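Side-chain contacts in periplasmic binding protein/LacI transcriptional regulator (Clostridium phytofermentans, PDB 3BRS), which probably binds a sugar in the cleft between two lobes, as periplasmic-type binding proteins of transport systems do: residues M8-K13 with I94-G99; E46-Y51 with I137-N142; E56-A61 with E77-A82; I69-A74 with D81-I86. One frame throughout, in Å; residues are numbered along the deposited sequence.

Contact 1 of 4, residues M8-K13 with I94-G99; sequences MICIPK and IVIDSG
Lys13 and Ser98 bring the two backbones closest, with their CA atoms still 8.8 Å apart. That spacing fits the topology: strands 7-11 and 92-96 run parallel in the same sheet, but strand 68-71 lies between them and takes the backbone bonds, so the two segments meet through side chains. After strand 92-96 the chain turns sharply at Asp97, whose phi/psi of 67°/-55°, with the Ser98 N to Ile96 O bond of 2.7 Å closing over it, define a classic gamma turn. Within the sheet, the contact is a single apolar touch, Cys10 SG against Ile96 CD1 at 4.1 Å, reaching over the intervening strand. Beyond the strand ends it becomes polar. Lys13 holds an extended chain that crosses the Asp97 side chain at about a right angle and places NZ 3.6 Å from Asp97 OD2, a long salt bridge. A water reinforces it: it accepts from Lys13 NZ at 3.0 Å and donates to Asp97 OD2 at 2.7 Å, both shorter than the direct pair. Alongside, Lys13 CE presses on Ser98 CB at 3.5 Å, tighter than usual for two carbons. Weak hydrogen bonds carry Lys13 NZ on to Thr145 OG1, and Ser98 OG to Thr145 N, while Trp22 packs against both Lys13 and Asp97. Thr145 lies in the first turn of helix 144-157, which follows strand 133-138 of the second sheet. A polar cluster at the C-terminal ends of parallel strands, facing the other lobe, is characteristic of the interdomain cleft of periplasmic binding proteins.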
loop_
_atom_site.group_PDB
_atom_site.type_symbol
_atom_site.label_atom_id
_atom_site.label_comp_id
_atom_site.label_asym_id
_atom_site.label_seq_id
_atom_site.Cartn_x
_atom_site.Cartn_y
_atom_site.Cartn_z
ATOM N N MET A 8 5.152 -12.032 19.052
ATOM C CA MET A 8 4.358 -11.366 17.996
ATOM C C MET A 8 4.816 -11.851 16.622
ATOM O O MET A 8 5.987 -12.067 16.387
ATOM C CB MET A 8 4.521 -9.840 18.039
ATOM C CG MET A 8 4.117 -9.126 19.369
ATOM S SD MET A 8 3.650 -7.352 19.151
ATOM C CE MET A 8 3.365 -7.004 20.871
ATOM N N ILE A 9 3.888 -12.115 15.713
ATOM C CA ILE A 9 4.358 -12.536 14.362
ATOM C C ILE A 9 3.818 -11.534 13.386
ATOM O O ILE A 9 2.611 -11.296 13.378
ATOM C CB ILE A 9 3.853 -13.963 14.027
ATOM C CG1 ILE A 9 4.572 -15.003 14.909
ATOM C CG2 ILE A 9 4.051 -14.277 12.458
ATOM C CD1 ILE A 9 3.913 -16.511 14.719
ATOM N N CYS A 10 4.709 -10.919 12.598
ATOM C CA CYS A 10 4.290 -9.936 11.578
ATOM C C CYS A 10 4.127 -10.598 10.202
ATOM O O CYS A 10 5.037 -11.357 9.776
ATOM C CB CYS A 10 5.349 -8.799 11.498
ATOM S SG CYS A 10 4.776 -7.635 10.241
ATOM N N ILE A 11 3.020 -10.339 9.503
ATOM C CA ILE A 11 2.763 -10.995 8.208
ATOM C C ILE A 11 2.523 -9.934 7.213
ATOM O O ILE A 11 1.388 -9.529 7.034
ATOM C CB ILE A 11 1.583 -11.992 8.217
ATOM C CG1 ILE A 11 1.693 -12.968 9.408
ATOM C CG2 ILE A 11 1.375 -12.675 6.841
ATOM C CD1 ILE A 11 0.478 -13.974 9.505
ATOM N N PRO A 12 3.596 -9.385 6.638
ATOM C CA PRO A 12 3.393 -8.366 5.578
ATOM C C PRO A 12 2.796 -8.993 4.297
ATOM O O PRO A 12 2.524 -10.189 4.263
ATOM C CB PRO A 12 4.773 -7.809 5.326
ATOM C CG PRO A 12 5.711 -8.415 6.416
ATOM C CD PRO A 12 5.013 -9.669 6.891
ATOM N N LYS A 13 2.485 -8.195 3.275
ATOM C CA LYS A 13 1.965 -8.760 2.029
ATOM C C LYS A 13 3.105 -9.417 1.285
ATOM O O LYS A 13 2.848 -10.432 0.604
ATOM C CB LYS A 13 1.431 -7.665 1.129
ATOM C CG LYS A 13 0.141 -7.002 1.688
ATOM C CD LYS A 13 -0.329 -6.051 0.611
ATOM C CE LYS A 13 -1.668 -5.409 0.931
ATOM N NZ LYS A 13 -1.743 -4.098 0.168
ATOM N N ILE A 94 -3.635 -7.145 15.084
ATOM C CA ILE A 94 -3.406 -5.779 14.524
ATOM C C ILE A 94 -3.404 -5.824 13.022
ATOM O O ILE A 94 -2.672 -6.620 12.391
ATOM C CB ILE A 94 -2.015 -5.169 14.970
ATOM C CG1 ILE A 94 -1.883 -5.244 16.419
ATOM C CG2 ILE A 94 -1.756 -3.663 14.498
ATOM C CD1 ILE A 94 -3.120 -4.857 17.100
ATOM N N VAL A 95 -4.254 -5.029 12.397
ATOM C CA VAL A 95 -4.127 -4.890 10.951
ATOM C C VAL A 95 -3.176 -3.721 10.622
ATOM O O VAL A 95 -3.341 -2.666 11.155
ATOM C CB VAL A 95 -5.395 -4.830 10.252
ATOM C CG1 VAL A 95 -5.154 -4.238 8.854
ATOM C CG2 VAL A 95 -6.010 -6.276 10.155
ATOM N N ILE A 96 -2.123 -3.974 9.818
ATOM C CA ILE A 96 -1.229 -2.911 9.391
ATOM C C ILE A 96 -1.339 -2.650 7.832
ATOM O O ILE A 96 -1.489 -3.577 7.028
ATOM C CB ILE A 96 0.172 -3.307 9.701
ATOM C CG1 ILE A 96 0.361 -4.747 9.248
ATOM C CG2 ILE A 96 0.544 -2.984 11.197
ATOM C CD1 ILE A 96 1.840 -5.113 9.012
ATOM N N ASP A 97 -1.288 -1.396 7.411
ATOM C CA ASP A 97 -1.369 -1.069 5.967
ATOM C C ASP A 97 -2.696 -1.354 5.274
ATOM O O ASP A 97 -3.257 -0.428 4.757
ATOM C CB ASP A 97 -0.223 -1.756 5.239
ATOM C CG ASP A 97 -0.256 -1.528 3.728
ATOM O OD1 ASP A 97 -0.312 -0.378 3.315
ATOM O OD2 ASP A 97 -0.231 -2.475 2.947
ATOM N N SER A 98 -3.255 -2.585 5.316
ATOM C CA SER A 98 -4.289 -2.956 4.330
ATOM C C SER A 98 -5.321 -3.782 4.988
ATOM O O SER A 98 -4.985 -4.865 5.450
ATOM C CB SER A 98 -3.728 -3.741 3.169
ATOM O OG SER A 98 -4.628 -3.622 2.059
ATOM N N GLY A 99 -6.544 -3.246 5.101
ATOM C CA GLY A 99 -7.593 -3.922 5.897
ATOM C C GLY A 99 -8.409 -4.988 5.168
ATOM O O GLY A 99 -8.231 -5.257 3.934
HETATM O O HOH W 1 -0.057 -1.616 0.357
#

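Contact 2 of 4, residues E46-Y51 with I137-N142; sequences EKEEDY and ISFVKN
Glu48 turns its carboxylate toward Phe139, and both oxygens are held from outside the two segments: OE1 is hydrogen-bonded to Ser172 OG, and OE2 to Trp22 NE1. In this two-lobed periplasmic binding fold the contact spans the lobes, since the loop of 46-51 follows strand 39-42 of one sheet and residues 139-142 follow strand 133-138 of the other. With each oxygen bound to a different side chain, rotation of the carboxylate is restrained. Its plane stands 82° from that of the Phe139 ring, and OE1 approaches ring atom CD2 obliquely to 4.1 Å, a packing contact beside the polar grip. The extended Glu48 chain beyond CG lets the acid group span the gap, and Tyr200 of helix 199-211 also touches the Glu48 side chain. The loop itself is shaped by a type I turn from Lys47 to Asp50, closed by Asp50 N to Lys47 O at 3.1 Å, overlapped by an inverse gamma turn centred on Asp50, with Tyr51 N 2.7 Å from Glu49 O. These turns set Glu48 and Glu49 opposite Val140, whose side chain is the apolar centre of the contact. Both of its methyls face one carbon from the same side: Glu49 CB lies 3.8 Å from Val140 CG2 and 4.0 Å from Val140 CG1.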
loop_
_atom_site.group_PDB
_atom_site.type_symbol
_atom_site.label_atom_id
_atom_site.label_comp_id
_atom_site.label_asym_id
_atom_site.label_seq_id
_atom_site.Cartn_x
_atom_site.Cartn_y
_atom_site.Cartn_z
ATOM N N GLU A 46 5.894 -14.687 -1.366
ATOM C CA GLU A 46 6.884 -14.105 -2.239
ATOM C C GLU A 46 6.335 -13.047 -3.108
ATOM O O GLU A 46 7.068 -12.230 -3.588
ATOM C CB GLU A 46 7.704 -15.163 -3.008
ATOM C CG GLU A 46 8.548 -16.025 -2.063
ATOM C CD GLU A 46 9.292 -17.090 -2.812
ATOM O OE1 GLU A 46 8.653 -17.774 -3.657
ATOM O OE2 GLU A 46 10.508 -17.246 -2.565
ATOM N N LYS A 47 5.021 -13.007 -3.238
ATOM C CA LYS A 47 4.336 -12.003 -4.062
ATOM C C LYS A 47 3.203 -11.408 -3.305
ATOM O O LYS A 47 2.411 -12.165 -2.759
ATOM C CB LYS A 47 3.714 -12.740 -5.240
ATOM C CG LYS A 47 4.770 -13.417 -6.091
ATOM C CD LYS A 47 4.546 -13.145 -7.478
ATOM C CE LYS A 47 3.985 -14.326 -8.120
ATOM N NZ LYS A 47 5.179 -15.053 -8.675
ATOM N N GLU A 48 2.980 -10.098 -3.458
ATOM C CA GLU A 48 1.841 -9.354 -2.844
ATOM C C GLU A 48 0.452 -9.908 -3.020
ATOM O O GLU A 48 -0.477 -9.732 -2.137
ATOM C CB GLU A 48 1.848 -7.902 -3.272
ATOM C CG GLU A 48 2.609 -7.037 -2.300
ATOM C CD GLU A 48 2.515 -5.529 -2.593
ATOM O OE1 GLU A 48 1.479 -5.070 -3.114
ATOM O OE2 GLU A 48 3.459 -4.763 -2.229
ATOM N N GLU A 49 0.234 -10.476 -4.189
ATOM C CA GLU A 49 -1.123 -10.899 -4.531
ATOM C C GLU A 49 -1.392 -12.322 -4.155
ATOM O O GLU A 49 -2.502 -12.825 -4.366
ATOM C CB GLU A 49 -1.434 -10.703 -6.027
ATOM C CG GLU A 49 -0.782 -11.715 -6.962
ATOM C CD GLU A 49 0.614 -11.316 -7.407
ATOM O OE1 GLU A 49 0.937 -11.667 -8.574
ATOM O OE2 GLU A 49 1.374 -10.638 -6.644
ATOM N N ASP A 50 -0.395 -13.029 -3.618
ATOM C CA ASP A 50 -0.609 -14.447 -3.344
ATOM C C ASP A 50 -1.405 -14.643 -2.043
ATOM O O ASP A 50 -0.950 -15.164 -1.033
ATOM C CB ASP A 50 0.753 -15.145 -3.345
ATOM C CG ASP A 50 0.635 -16.615 -3.497
ATOM O OD1 ASP A 50 -0.490 -17.168 -3.531
ATOM O OD2 ASP A 50 1.701 -17.275 -3.593
ATOM N N TYR A 51 -2.646 -14.248 -2.029
ATOM C CA TYR A 51 -3.408 -14.408 -0.756
ATOM C C TYR A 51 -3.547 -15.882 -0.293
ATOM O O TYR A 51 -3.803 -16.120 0.899
ATOM C CB TYR A 51 -4.806 -13.638 -0.775
ATOM C CG TYR A 51 -5.898 -14.370 -1.544
ATOM C CD1 TYR A 51 -6.581 -15.465 -0.955
ATOM C CD2 TYR A 51 -6.186 -14.039 -2.858
ATOM C CE1 TYR A 51 -7.580 -16.220 -1.638
ATOM C CE2 TYR A 51 -7.172 -14.826 -3.580
ATOM C CZ TYR A 51 -7.844 -15.885 -2.930
ATOM O OH TYR A 51 -8.824 -16.629 -3.521
ATOM N N ILE A 137 -1.807 3.201 -13.621
ATOM C CA ILE A 137 -1.240 1.899 -13.259
ATOM C C ILE A 137 -1.491 1.681 -11.758
ATOM O O ILE A 137 -0.892 2.391 -10.817
ATOM C CB ILE A 137 0.272 1.753 -13.539
ATOM C CG1 ILE A 137 0.654 2.087 -14.977
ATOM C CG2 ILE A 137 0.706 0.247 -13.210
ATOM C CD1 ILE A 137 -0.263 1.316 -16.068
ATOM N N SER A 138 -2.370 0.703 -11.538
ATOM C CA SER A 138 -2.641 0.169 -10.214
ATOM C C SER A 138 -1.847 -1.106 -9.981
ATOM O O SER A 138 -1.077 -1.579 -10.845
ATOM C CB SER A 138 -4.116 -0.043 -9.973
ATOM O OG SER A 138 -4.318 -0.137 -8.566
ATOM N N PHE A 139 -2.003 -1.623 -8.776
ATOM C CA PHE A 139 -1.300 -2.770 -8.323
ATOM C C PHE A 139 -2.283 -3.971 -8.137
ATOM O O PHE A 139 -2.701 -4.611 -9.134
ATOM C CB PHE A 139 -0.431 -2.460 -7.096
ATOM C CG PHE A 139 -1.102 -1.735 -5.924
ATOM C CD1 PHE A 139 -1.456 -0.368 -6.026
ATOM C CD2 PHE A 139 -1.169 -2.332 -4.674
ATOM C CE1 PHE A 139 -2.033 0.376 -4.923
ATOM C CE2 PHE A 139 -1.699 -1.637 -3.538
ATOM C CZ PHE A 139 -2.120 -0.233 -3.645
ATOM N N VAL A 140 -2.746 -4.237 -6.906
ATOM C CA VAL A 140 -3.497 -5.531 -6.685
ATOM C C VAL A 140 -4.883 -5.119 -6.473
ATOM O O VAL A 140 -5.177 -4.570 -5.443
ATOM C CB VAL A 140 -3.023 -6.420 -5.469
ATOM C CG1 VAL A 140 -3.970 -7.734 -5.323
ATOM C CG2 VAL A 140 -1.657 -6.886 -5.734
ATOM N N LYS A 141 -5.719 -5.331 -7.492
ATOM C CA LYS A 141 -7.066 -4.768 -7.571
ATOM C C LYS A 141 -7.915 -5.032 -6.336
ATOM O O LYS A 141 -8.774 -4.206 -5.934
ATOM C CB LYS A 141 -7.824 -5.366 -8.795
ATOM C CG LYS A 141 -9.256 -4.818 -8.901
ATOM C CD LYS A 141 -9.840 -4.961 -10.244
ATOM C CE LYS A 141 -11.180 -4.297 -10.204
ATOM N NZ LYS A 141 -11.317 -3.637 -11.539
ATOM N N ASN A 142 -7.693 -6.188 -5.732
ATOM C CA ASN A 142 -8.527 -6.557 -4.610
ATOM C C ASN A 142 -7.986 -6.252 -3.284
ATOM O O ASN A 142 -8.634 -6.620 -2.353
ATOM C CB ASN A 142 -8.708 -8.027 -4.578
ATOM C CG ASN A 142 -9.988 -8.400 -5.003
ATOM O OD1 ASN A 142 -10.876 -8.655 -4.161
ATOM N ND2 ASN A 142 -10.174 -8.398 -6.318
#

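Contact 3 of 4, residues E56-A61 with E77-A82; sequences ELIEEA and EKTYDA
Ile58 makes most of this contact, using both of its branches. Its CG2 methyl, anti to the backbone N, rests over the Ala82 carbonyl, 3.9 Å from Ala82 O, and lies 4.3 Å from Ala82 CB. The longer branch goes to the other partner: Ile58 CD1 meets Thr79 CG2 at 4.1 Å, the two side chains crossing at about a right angle. Ile58 thus meets Thr79 and Ala82, three residues apart. A lighter touch comes from Glu59, whose CB points past the other segment, yet whose CG comes within 4.4 Å of Ala82 CB; this is the exposed margin. The backbones are close here, the CA atoms of Glu59 and Ala82 being 6.4 Å apart. These are two helices on one face of a parallel alpha/beta sheet, as in the lobes of periplasmic binding proteins, and Ile58 also packs on Leu71 and Ile11 of the strands beneath. Further out, Thr79 is fixed by its hydroxyl, because OG1 is hydrogen-bonded to Asp75 N. Placed beside the backbone N by a chi1 of -64°, that oxygen turns toward Asp75 while CG2 faces Ile58. Asp75 OD1 in turn accepts from Lys78 N, and Lys78 O from Asn55 ND2 of helix 51-63.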
loop_
_atom_site.group_PDB
_atom_site.type_symbol
_atom_site.label_atom_id
_atom_site.label_comp_id
_atom_site.label_asym_id
_atom_site.label_seq_id
_atom_site.Cartn_x
_atom_site.Cartn_y
_atom_site.Cartn_z
ATOM N N GLU A 56 -2.294 -19.563 4.155
ATOM C CA GLU A 56 -1.520 -20.691 4.718
ATOM C C GLU A 56 -0.587 -20.253 5.819
ATOM O O GLU A 56 -0.486 -20.919 6.833
ATOM C CB GLU A 56 -0.682 -21.258 3.583
ATOM C CG GLU A 56 -1.500 -22.171 2.689
ATOM C CD GLU A 56 -0.674 -22.836 1.607
ATOM O OE1 GLU A 56 0.522 -22.455 1.341
ATOM O OE2 GLU A 56 -1.262 -23.759 1.019
ATOM N N LEU A 57 0.133 -19.143 5.603
ATOM C CA LEU A 57 1.101 -18.551 6.588
ATOM C C LEU A 57 0.374 -18.061 7.839
ATOM O O LEU A 57 0.860 -18.202 8.950
ATOM C CB LEU A 57 1.754 -17.365 5.934
ATOM C CG LEU A 57 2.826 -17.704 4.847
ATOM C CD1 LEU A 57 3.422 -16.442 4.218
ATOM C CD2 LEU A 57 3.988 -18.576 5.360
ATOM N N ILE A 58 -0.827 -17.479 7.688
ATOM C CA ILE A 58 -1.614 -17.191 8.889
ATOM C C ILE A 58 -1.975 -18.443 9.630
ATOM O O ILE A 58 -1.847 -18.472 10.833
ATOM C CB ILE A 58 -2.941 -16.464 8.526
ATOM C CG1 ILE A 58 -2.644 -15.074 7.931
ATOM C CG2 ILE A 58 -3.925 -16.486 9.697
ATOM C CD1 ILE A 58 -3.810 -14.513 6.947
ATOM N N GLU A 59 -2.476 -19.471 8.946
ATOM C CA GLU A 59 -2.784 -20.687 9.651
ATOM C C GLU A 59 -1.519 -21.181 10.461
ATOM O O GLU A 59 -1.610 -21.551 11.675
ATOM C CB GLU A 59 -3.313 -21.746 8.672
ATOM C CG GLU A 59 -4.706 -21.479 8.069
ATOM C CD GLU A 59 -5.083 -22.482 6.890
ATOM O OE1 GLU A 59 -5.356 -22.026 5.712
ATOM O OE2 GLU A 59 -5.078 -23.721 7.147
ATOM N N GLU A 60 -0.362 -21.213 9.771
ATOM C CA GLU A 60 0.943 -21.574 10.349
ATOM C C GLU A 60 1.273 -20.641 11.552
ATOM O O GLU A 60 1.832 -21.107 12.575
ATOM C CB GLU A 60 2.063 -21.487 9.289
ATOM C CG GLU A 60 2.095 -22.625 8.209
ATOM C CD GLU A 60 3.036 -22.330 6.945
ATOM O OE1 GLU A 60 3.996 -21.506 7.066
ATOM O OE2 GLU A 60 2.793 -22.939 5.847
ATOM N N ALA A 61 0.979 -19.342 11.410
ATOM C CA ALA A 61 1.219 -18.314 12.456
ATOM C C ALA A 61 0.459 -18.696 13.738
ATOM O O ALA A 61 1.004 -18.781 14.823
ATOM C CB ALA A 61 0.730 -16.857 11.944
ATOM N N GLU A 77 -11.492 -9.248 0.725
ATOM C CA GLU A 77 -12.527 -10.268 1.119
ATOM C C GLU A 77 -12.048 -11.685 1.551
ATOM O O GLU A 77 -12.709 -12.348 2.353
ATOM C CB GLU A 77 -13.488 -10.360 -0.039
ATOM C CG GLU A 77 -14.256 -9.029 -0.226
ATOM C CD GLU A 77 -14.970 -8.921 -1.545
ATOM O OE1 GLU A 77 -15.909 -8.100 -1.642
ATOM O OE2 GLU A 77 -14.585 -9.636 -2.498
ATOM N N LYS A 78 -10.880 -12.136 1.063
ATOM C CA LYS A 78 -10.505 -13.572 1.158
ATOM C C LYS A 78 -9.501 -13.912 2.196
ATOM O O LYS A 78 -9.491 -15.064 2.658
ATOM C CB LYS A 78 -10.041 -14.114 -0.195
ATOM C CG LYS A 78 -10.721 -13.300 -1.373
ATOM C CD LYS A 78 -11.126 -14.142 -2.447
ATOM C CE LYS A 78 -12.447 -14.674 -2.053
ATOM N NZ LYS A 78 -13.297 -14.675 -3.317
ATOM N N THR A 79 -8.694 -12.911 2.606
ATOM C CA THR A 79 -7.816 -13.016 3.757
ATOM C C THR A 79 -8.529 -13.537 5.085
ATOM O O THR A 79 -7.995 -14.310 5.887
ATOM C CB THR A 79 -7.125 -11.625 3.976
ATOM O OG1 THR A 79 -6.314 -11.354 2.869
ATOM C CG2 THR A 79 -6.206 -11.690 5.165
ATOM N N TYR A 80 -9.741 -13.055 5.265
ATOM C CA TYR A 80 -10.590 -13.386 6.371
ATOM C C TYR A 80 -10.779 -14.900 6.335
ATOM O O TYR A 80 -10.964 -15.491 7.338
ATOM C CB TYR A 80 -11.918 -12.634 6.209
ATOM C CG TYR A 80 -13.029 -13.073 7.164
ATOM C CD1 TYR A 80 -13.187 -12.445 8.375
ATOM C CD2 TYR A 80 -13.963 -14.094 6.810
ATOM C CE1 TYR A 80 -14.188 -12.805 9.300
ATOM C CE2 TYR A 80 -15.008 -14.463 7.754
ATOM C CZ TYR A 80 -15.071 -13.816 8.978
ATOM O OH TYR A 80 -16.020 -14.137 9.896
ATOM N N ASP A 81 -10.726 -15.545 5.184
ATOM C CA ASP A 81 -10.936 -16.998 5.219
ATOM C C ASP A 81 -9.989 -17.649 6.215
ATOM O O ASP A 81 -10.236 -18.763 6.700
ATOM C CB ASP A 81 -10.718 -17.627 3.825
ATOM C CG ASP A 81 -11.799 -17.206 2.834
ATOM O OD1 ASP A 81 -12.903 -16.874 3.322
ATOM O OD2 ASP A 81 -11.557 -17.189 1.603
ATOM N N ALA A 82 -8.871 -16.990 6.487
ATOM C CA ALA A 82 -7.895 -17.632 7.327
ATOM C C ALA A 82 -7.799 -16.781 8.558
ATOM O O ALA A 82 -7.688 -17.327 9.654
ATOM C CB ALA A 82 -6.562 -17.779 6.622
#

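Contact 4 of 4, residues I69-A74 with D81-I86; sequences ILLAAA and DAAKEI
Ile69 and Ile86 supply the larger of two apolar touches between the strand and the helical segment that follows it. Ile86 CD1 sits against the fork of Ile69, at 3.7 Å from Ile69 CG2 and 3.8 Å from Ile69 CD1; the two side chains meet at an oblique angle. Ile86 places CG1 beside its backbone N, chi1 -60°, and from there the branch extends with chi2 -163°, which carries CD1 across to the strand. The second touch lies two residues further along the strand and three residues back on the helical segment: Leu71 CD2 packs on Ala83 CB at 3.8 Å. Leu71 bridges this gap from its own side, its CG anti to the backbone N with chi1 168°, and the Leu71 side chain covers most of the distance to the alanine methyl. Ile69 and Leu71 are two residues apart on a strand and so share a face, and Ala83 and Ile86 are three apart, close to one helical turn. No hydrogen bond joins the segments. Polar interactions instead shape the helical side internally, where Glu85 N reaches Ala82 O and Ile86 N reaches Ala83 O, each at 3.2 Å. Strand 68-71, helix 80-83 and strand 92-96 form a beta-alpha-beta crossover, in which this contact packs the connecting helical segment onto the first strand. Leu93 of strand 92-96 also touches Ile69, Leu71 and Ile86, Ile91 touches Ile86, and Ala61 of the neighbouring helix 51-63 reaches Ile69.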
loop_
_atom_site.group_PDB
_atom_site.type_symbol
_atom_site.label_atom_id
_atom_site.label_comp_id
_atom_site.label_asym_id
_atom_site.label_seq_id
_atom_site.Cartn_x
_atom_site.Cartn_y
_atom_site.Cartn_z
ATOM N N ILE A 69 -0.777 -11.287 16.169
ATOM C CA ILE A 69 -0.323 -11.393 14.782
ATOM C C ILE A 69 -0.577 -10.029 14.172
ATOM O O ILE A 69 -1.683 -9.478 14.349
ATOM C CB ILE A 69 -1.184 -12.435 14.059
ATOM C CG1 ILE A 69 -0.612 -13.856 14.251
ATOM C CG2 ILE A 69 -1.450 -12.034 12.560
ATOM C CD1 ILE A 69 -1.737 -14.995 13.960
ATOM N N LEU A 70 0.416 -9.442 13.491
ATOM C CA LEU A 70 0.180 -8.189 12.746
ATOM C C LEU A 70 0.022 -8.539 11.268
ATOM O O LEU A 70 0.875 -9.236 10.738
ATOM C CB LEU A 70 1.359 -7.198 12.871
ATOM C CG LEU A 70 1.717 -6.821 14.296
ATOM C CD1 LEU A 70 2.551 -7.906 14.943
ATOM C CD2 LEU A 70 2.507 -5.603 14.133
ATOM N N LEU A 71 -0.986 -8.010 10.563
ATOM C CA LEU A 71 -1.287 -8.629 9.321
ATOM C C LEU A 71 -1.574 -7.557 8.352
ATOM O O LEU A 71 -2.399 -6.693 8.668
ATOM C CB LEU A 71 -2.509 -9.565 9.482
ATOM C CG LEU A 71 -3.131 -10.090 8.196
ATOM C CD1 LEU A 71 -2.133 -10.958 7.361
ATOM C CD2 LEU A 71 -4.420 -10.866 8.566
ATOM N N ALA A 72 -0.914 -7.602 7.181
ATOM C CA ALA A 72 -1.287 -6.694 6.053
ATOM C C ALA A 72 -2.056 -7.614 5.119
ATOM O O ALA A 72 -1.505 -8.593 4.630
ATOM C CB ALA A 72 -0.075 -6.039 5.412
ATOM N N ALA A 73 -3.384 -7.394 5.019
ATOM C CA ALA A 73 -4.265 -8.411 4.409
ATOM C C ALA A 73 -4.059 -8.357 2.913
ATOM O O ALA A 73 -4.342 -7.340 2.226
ATOM C CB ALA A 73 -5.697 -8.103 4.754
ATOM N N ALA A 74 -3.707 -9.478 2.324
ATOM C CA ALA A 74 -3.532 -9.477 0.844
ATOM C C ALA A 74 -4.830 -9.164 0.077
ATOM O O ALA A 74 -4.810 -8.596 -0.994
ATOM C CB ALA A 74 -2.888 -10.785 0.350
ATOM N N ASP A 81 -10.726 -15.545 5.184
ATOM C CA ASP A 81 -10.936 -16.998 5.219
ATOM C C ASP A 81 -9.989 -17.649 6.215
ATOM O O ASP A 81 -10.236 -18.763 6.700
ATOM C CB ASP A 81 -10.718 -17.627 3.825
ATOM C CG ASP A 81 -11.799 -17.206 2.834
ATOM O OD1 ASP A 81 -12.903 -16.874 3.322
ATOM O OD2 ASP A 81 -11.557 -17.189 1.603
ATOM N N ALA A 82 -8.871 -16.990 6.487
ATOM C CA ALA A 82 -7.895 -17.632 7.327
ATOM C C ALA A 82 -7.799 -16.781 8.558
ATOM O O ALA A 82 -7.688 -17.327 9.654
ATOM C CB ALA A 82 -6.562 -17.779 6.622
ATOM N N ALA A 83 -7.847 -15.463 8.385
ATOM C CA ALA A 83 -7.736 -14.575 9.583
ATOM C C ALA A 83 -8.932 -14.587 10.576
ATOM O O ALA A 83 -8.772 -14.173 11.751
ATOM C CB ALA A 83 -7.323 -13.158 9.230
ATOM N N LYS A 84 -10.068 -15.150 10.139
ATOM C CA LYS A 84 -11.234 -15.323 11.005
ATOM C C LYS A 84 -10.922 -16.283 12.156
ATOM O O LYS A 84 -11.600 -16.233 13.190
ATOM C CB LYS A 84 -12.437 -15.877 10.216
ATOM C CG LYS A 84 -12.244 -17.204 9.666
ATOM C CD LYS A 84 -13.475 -17.587 8.860
ATOM C CE LYS A 84 -13.680 -19.051 8.955
ATOM N NZ LYS A 84 -14.059 -19.669 7.640
ATOM N N GLU A 85 -9.902 -17.119 11.994
ATOM C CA GLU A 85 -9.489 -18.140 13.006
ATOM C C GLU A 85 -8.541 -17.583 14.051
ATOM O O GLU A 85 -8.298 -18.242 15.033
ATOM C CB GLU A 85 -8.792 -19.291 12.305
ATOM C CG GLU A 85 -9.582 -19.962 11.179
ATOM C CD GLU A 85 -10.903 -20.592 11.695
ATOM O OE1 GLU A 85 -11.067 -20.677 12.936
ATOM O OE2 GLU A 85 -11.768 -21.015 10.866
ATOM N N ILE A 86 -7.940 -16.415 13.816
ATOM C CA ILE A 86 -7.021 -15.754 14.749
ATOM C C ILE A 86 -7.641 -15.452 16.098
ATOM O O ILE A 86 -7.028 -15.748 17.089
ATOM C CB ILE A 86 -6.485 -14.423 14.145
ATOM C CG1 ILE A 86 -5.725 -14.691 12.844
ATOM C CG2 ILE A 86 -5.530 -13.681 15.093
ATOM C CD1 ILE A 86 -4.801 -13.513 12.368
#

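How the contacts relate
Contacts 3 and 4 share Asp81 and Ala82, with centres 5 Å apart: both attach the segment round helix 80-83, one to helix 51-63 and the other to strand 68-71. Both are apolar, though contact 3 has an exposed margin and contact 4 buries all four touching residues. Contact 1 belongs to the same sheet, since strand 68-71 lies between its strands: Ile11 N is 2.7 Å from Leu70 O, and Leu71 N 2.8 Å from Ile94 O. Its polar half, beyond the strand ends, adjoins contact 2: Lys13 CB packs 3.7 Å from Glu48 CG. Charged groups thus gather between the lobes, whereas aliphatic packing dominates within the first lobe.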